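PDB 1XG2: pectinesterase inhibitor from Actinidia chinensis, which inhibits pectin methylesterase by forming a protein-protein complex with it, and may take part in regulating fruit ripening. Local coordinates for residues 50-53 and 54-58; 86-89 and 90-94. All coordinates share one frame; numbering follows the deposited sequence. Where two conformers were deposited one is given.

Interaction 1 of 2, residues 50-53 and 54-58; sequences KQTS and KIIAS
Two successive turns of helix 34-60, one of the long helices of the inhibitor's four-helix bundle, meet here through Thr52 and Ile56, four residues apart. Their backbones are joined by a short bond from Ile56 N to Thr52 O (2.8 Å), nearly straight at the hydrogen and close to the direction in which the carbonyl points. Ile56 CG1 stands beside its own backbone N (chi1 -65°), which lays it 3.4 Å from Thr52 O, the acceptor of that N-H, and carries Ile56 CD1 on to Thr52 CG2 at 4.0 Å. That methyl-to-methyl meeting is oblique and belongs to the buried side of the helix, where Tyr79 of helix 66-95 and Leu129 of helix 127-149 cover both residues. The Thr52 rotamer that places CG2 there also sets OG1 beside the backbone N, where it is hydrogen-bonded to Ser48 O one turn earlier. Ile55 repeats the pattern toward Gln51: its N bonds Gln51 O in the carbonyl plane at 3.1 Å, and its CD1 comes to 4.2 Å from Gln51 CG. On the exposed side the ladder continues from Ala57 N to Ser53 O (3.1 Å), the donor tilted 27° from the carbonyl plane. Lys54 N is held more loosely, by weak bonds to Lys50 O (3.4 Å) and Gln51 O, while Lys54 CG lies 3.6 Å from Lys50 O.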
# COMPACT_ATOMS: atom_id res chain seq x y z
N LYS B 50 -8.88 -19.36 -3.91
CA LYS B 50 -9.12 -19.91 -5.24
C LYS B 50 -10.61 -20.18 -5.44
O LYS B 50 -11.17 -19.85 -6.49
CB LYS B 50 -8.31 -21.18 -5.46
CG LYS B 50 -6.84 -20.92 -5.74
CD LYS B 50 -6.09 -22.20 -5.98
CE LYS B 50 -4.69 -21.95 -6.55
NZ LYS B 50 -3.84 -23.15 -6.38
N GLN B 51 -11.26 -20.72 -4.42
CA GLN B 51 -12.70 -20.95 -4.48
C GLN B 51 -13.46 -19.62 -4.64
O GLN B 51 -14.43 -19.54 -5.40
CB GLN B 51 -13.20 -21.70 -3.24
CG GLN B 51 -14.73 -21.79 -3.18
CD GLN B 51 -15.25 -22.64 -2.02
OE1 GLN B 51 -15.17 -23.88 -2.06
NE2 GLN B 51 -15.80 -21.98 -0.99
N THR B 52 -13.03 -18.60 -3.91
CA THR B 52 -13.71 -17.32 -3.93
C THR B 52 -13.53 -16.61 -5.27
O THR B 52 -14.45 -15.95 -5.74
CB THR B 52 -13.24 -16.45 -2.75
OG1 THR B 52 -13.63 -17.08 -1.52
CG2 THR B 52 -13.96 -15.11 -2.72
N SER B 53 -12.38 -16.80 -5.91
CA SER B 53 -12.16 -16.31 -7.26
C SER B 53 -13.27 -16.82 -8.19
O SER B 53 -13.79 -16.08 -9.04
CB SER B 53 -10.78 -16.76 -7.77
OG SER B 53 -10.62 -16.44 -9.14
N LYS B 54 -13.65 -18.08 -8.02
CA LYS B 54 -14.72 -18.67 -8.84
C LYS B 54 -16.09 -18.13 -8.47
O LYS B 54 -16.93 -17.93 -9.34
CB LYS B 54 -14.71 -20.19 -8.71
CG LYS B 54 -13.42 -20.81 -9.15
CD LYS B 54 -13.43 -22.31 -8.96
CE LYS B 54 -12.25 -22.93 -9.66
NZ LYS B 54 -11.78 -24.14 -8.92
N ILE B 55 -16.31 -17.87 -7.18
CA ILE B 55 -17.54 -17.25 -6.70
C ILE B 55 -17.71 -15.87 -7.33
O ILE B 55 -18.80 -15.51 -7.78
CB ILE B 55 -17.56 -17.16 -5.17
CG1 ILE B 55 -17.76 -18.56 -4.59
CG2 ILE B 55 -18.65 -16.17 -4.70
CD1 ILE B 55 -17.54 -18.65 -3.08
N ILE B 56 -16.63 -15.09 -7.36
CA ILE B 56 -16.69 -13.75 -7.95
C ILE B 56 -16.98 -13.84 -9.45
O ILE B 56 -17.80 -13.08 -9.96
CB ILE B 56 -15.38 -12.97 -7.68
CG1 ILE B 56 -15.23 -12.71 -6.18
CG2 ILE B 56 -15.40 -11.65 -8.40
CD1 ILE B 56 -13.77 -12.46 -5.74
N ALA B 57 -16.31 -14.75 -10.14
CA ALA B 57 -16.55 -14.92 -11.57
C ALA B 57 -18.04 -15.24 -11.81
O ALA B 57 -18.67 -14.69 -12.72
CB ALA B 57 -15.67 -16.01 -12.11
N SER B 58 -18.61 -16.07 -10.94
CA SER B 58 -20.02 -16.47 -11.06
C SER B 58 -20.97 -15.29 -10.82
O SER B 58 -21.93 -15.11 -11.56
CB SER B 58 -20.31 -17.66 -10.13
OG SER B 58 -21.62 -18.18 -10.30

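Interaction 2 of 2, residues 86-89 and 90-94; sequences LGQA and KQFLT
Gln88 and Phe92 touch one turn apart on helix 66-95 of the four-helix bundle, near the end of that helix. Van der Waals contact between them is made by Phe92 CE1, 4.0 Å from Gln88 CB, and Phe92 CZ, 4.1 Å from Gln88 NE2, with the amide and ring planes only 19° apart. The ring reaches back because CG stands beside the Phe92 backbone N (chi1 -73°), which also brings CD1 to 3.1 Å from Gln88 O. Gln91 comes in across Gln88, its amide turned 61° from the other and its NE2 3.8 Å from Gln88 CA. Phe92 and Gln88 both touch Tyr104 of helix 98-118, and Gln88 also packs on Gln90 of the pectinesterase chain; an alanine in place of Phe92 would probably leave Gln88 CB and NE2 without the ring packed beside them and take away the ring contact with Tyr104. Polar contacts of the Lys90 side chain lead to helix 34-60: the chain bends at its last two torsions, and NZ forms a salt bridge with Asp43 and a hydrogen bond with Gln39. Among the backbone bonds, Phe92 N to Gln88 O (3.1 Å) and Leu93 N to Ala89 O (3.0 Å) are nearly straight, whereas Lys90 N makes two weak ones, to Leu86 O and Gly87 O. Lys90 O accepts from Thr94 N and, at 3.0 Å on the opposite face of its plane, from Thr94 OG1.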
# COMPACT_ATOMS: atom_id res chain seq x y z
N LEU B 86 0.11 -15.75 -1.81
CA LEU B 86 0.13 -16.92 -0.96
C LEU B 86 1.02 -18.02 -1.55
O LEU B 86 1.70 -18.75 -0.83
CB LEU B 86 -1.28 -17.43 -0.71
CG LEU B 86 -2.13 -16.55 0.23
CD1 LEU B 86 -3.57 -16.97 0.22
CD2 LEU B 86 -1.60 -16.53 1.67
N GLY B 87 1.03 -18.13 -2.88
CA GLY B 87 1.93 -19.05 -3.57
C GLY B 87 3.37 -18.78 -3.22
O GLY B 87 4.13 -19.71 -2.94
N GLN B 88 3.75 -17.50 -3.20
CA GLN B 88 5.11 -17.10 -2.88
C GLN B 88 5.41 -17.24 -1.40
O GLN B 88 6.54 -17.51 -1.02
CB GLN B 88 5.35 -15.65 -3.30
CG GLN B 88 5.45 -15.49 -4.81
CD GLN B 88 6.53 -14.52 -5.22
OE1 GLN B 88 6.23 -13.49 -5.83
NE2 GLN B 88 7.80 -14.83 -4.87
N ALA B 89 4.38 -17.06 -0.57
CA ALA B 89 4.50 -17.26 0.87
C ALA B 89 5.05 -18.65 1.20
O ALA B 89 5.86 -18.80 2.10
CB ALA B 89 3.15 -17.05 1.55
N LYS B 90 4.63 -19.68 0.47
CA LYS B 90 5.15 -21.03 0.72
C LYS B 90 6.68 -21.09 0.57
O LYS B 90 7.37 -21.71 1.38
CB LYS B 90 4.52 -22.05 -0.23
CG LYS B 90 3.01 -22.25 -0.04
CD LYS B 90 2.48 -23.47 -0.80
CE LYS B 90 2.96 -24.84 -0.22
NZ LYS B 90 2.59 -25.15 1.21
N GLN B 91 7.20 -20.48 -0.48
CA GLN B 91 8.64 -20.52 -0.76
C GLN B 91 9.41 -19.74 0.29
O GLN B 91 10.49 -20.14 0.71
CB GLN B 91 8.94 -19.94 -2.14
CG GLN B 91 8.35 -20.69 -3.34
CD GLN B 91 8.59 -19.94 -4.67
OE1 GLN B 91 9.32 -20.43 -5.55
NE2 GLN B 91 7.98 -18.75 -4.82
N PHE B 92 8.86 -18.61 0.73
CA PHE B 92 9.49 -17.80 1.76
C PHE B 92 9.57 -18.57 3.09
O PHE B 92 10.58 -18.52 3.79
CB PHE B 92 8.73 -16.47 1.95
CG PHE B 92 8.92 -15.48 0.83
CD1 PHE B 92 7.81 -14.91 0.21
CD2 PHE B 92 10.19 -15.08 0.43
CE1 PHE B 92 7.97 -13.98 -0.82
CE2 PHE B 92 10.35 -14.14 -0.59
CZ PHE B 92 9.24 -13.59 -1.21
N LEU B 93 8.50 -19.28 3.43
CA LEU B 93 8.49 -20.07 4.66
C LEU B 93 9.58 -21.17 4.60
O LEU B 93 10.33 -21.36 5.55
CB LEU B 93 7.09 -20.65 4.92
CG LEU B 93 6.88 -21.54 6.15
CD1 LEU B 93 7.42 -20.92 7.42
CD2 LEU B 93 5.39 -21.87 6.30
N THR B 94 9.66 -21.86 3.46
CA THR B 94 10.67 -22.91 3.24
C THR B 94 12.09 -22.37 3.40
O THR B 94 12.94 -23.02 4.02
CB THR B 94 10.51 -23.48 1.83
OG1 THR B 94 9.20 -24.05 1.68
CG2 THR B 94 11.50 -24.65 1.59

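Overall arrangement
Interaction 1 lies toward the end of helix 34-60 and interaction 2 toward the end of helix 66-95, the next helix of the chain, so the two come in series. Their centres are 22 Å apart and their nearest atoms about 7 Å, without touching. Each leans on the other's helix: 50-58 packs on helix 66-95, and 86-94 on helix 34-60. Partner numbers fall along helix 66-95 as they rise along helix 34-60 (Lys50 on Ile83, Ile56 on Cys75; Leu86 on Ala45, Lys90 on Ile42), so the two helices run antiparallel within the bundle. Helix 127-149 adds cover at interaction 1 and helix 98-118 at interaction 2, where the pectinesterase also makes contact.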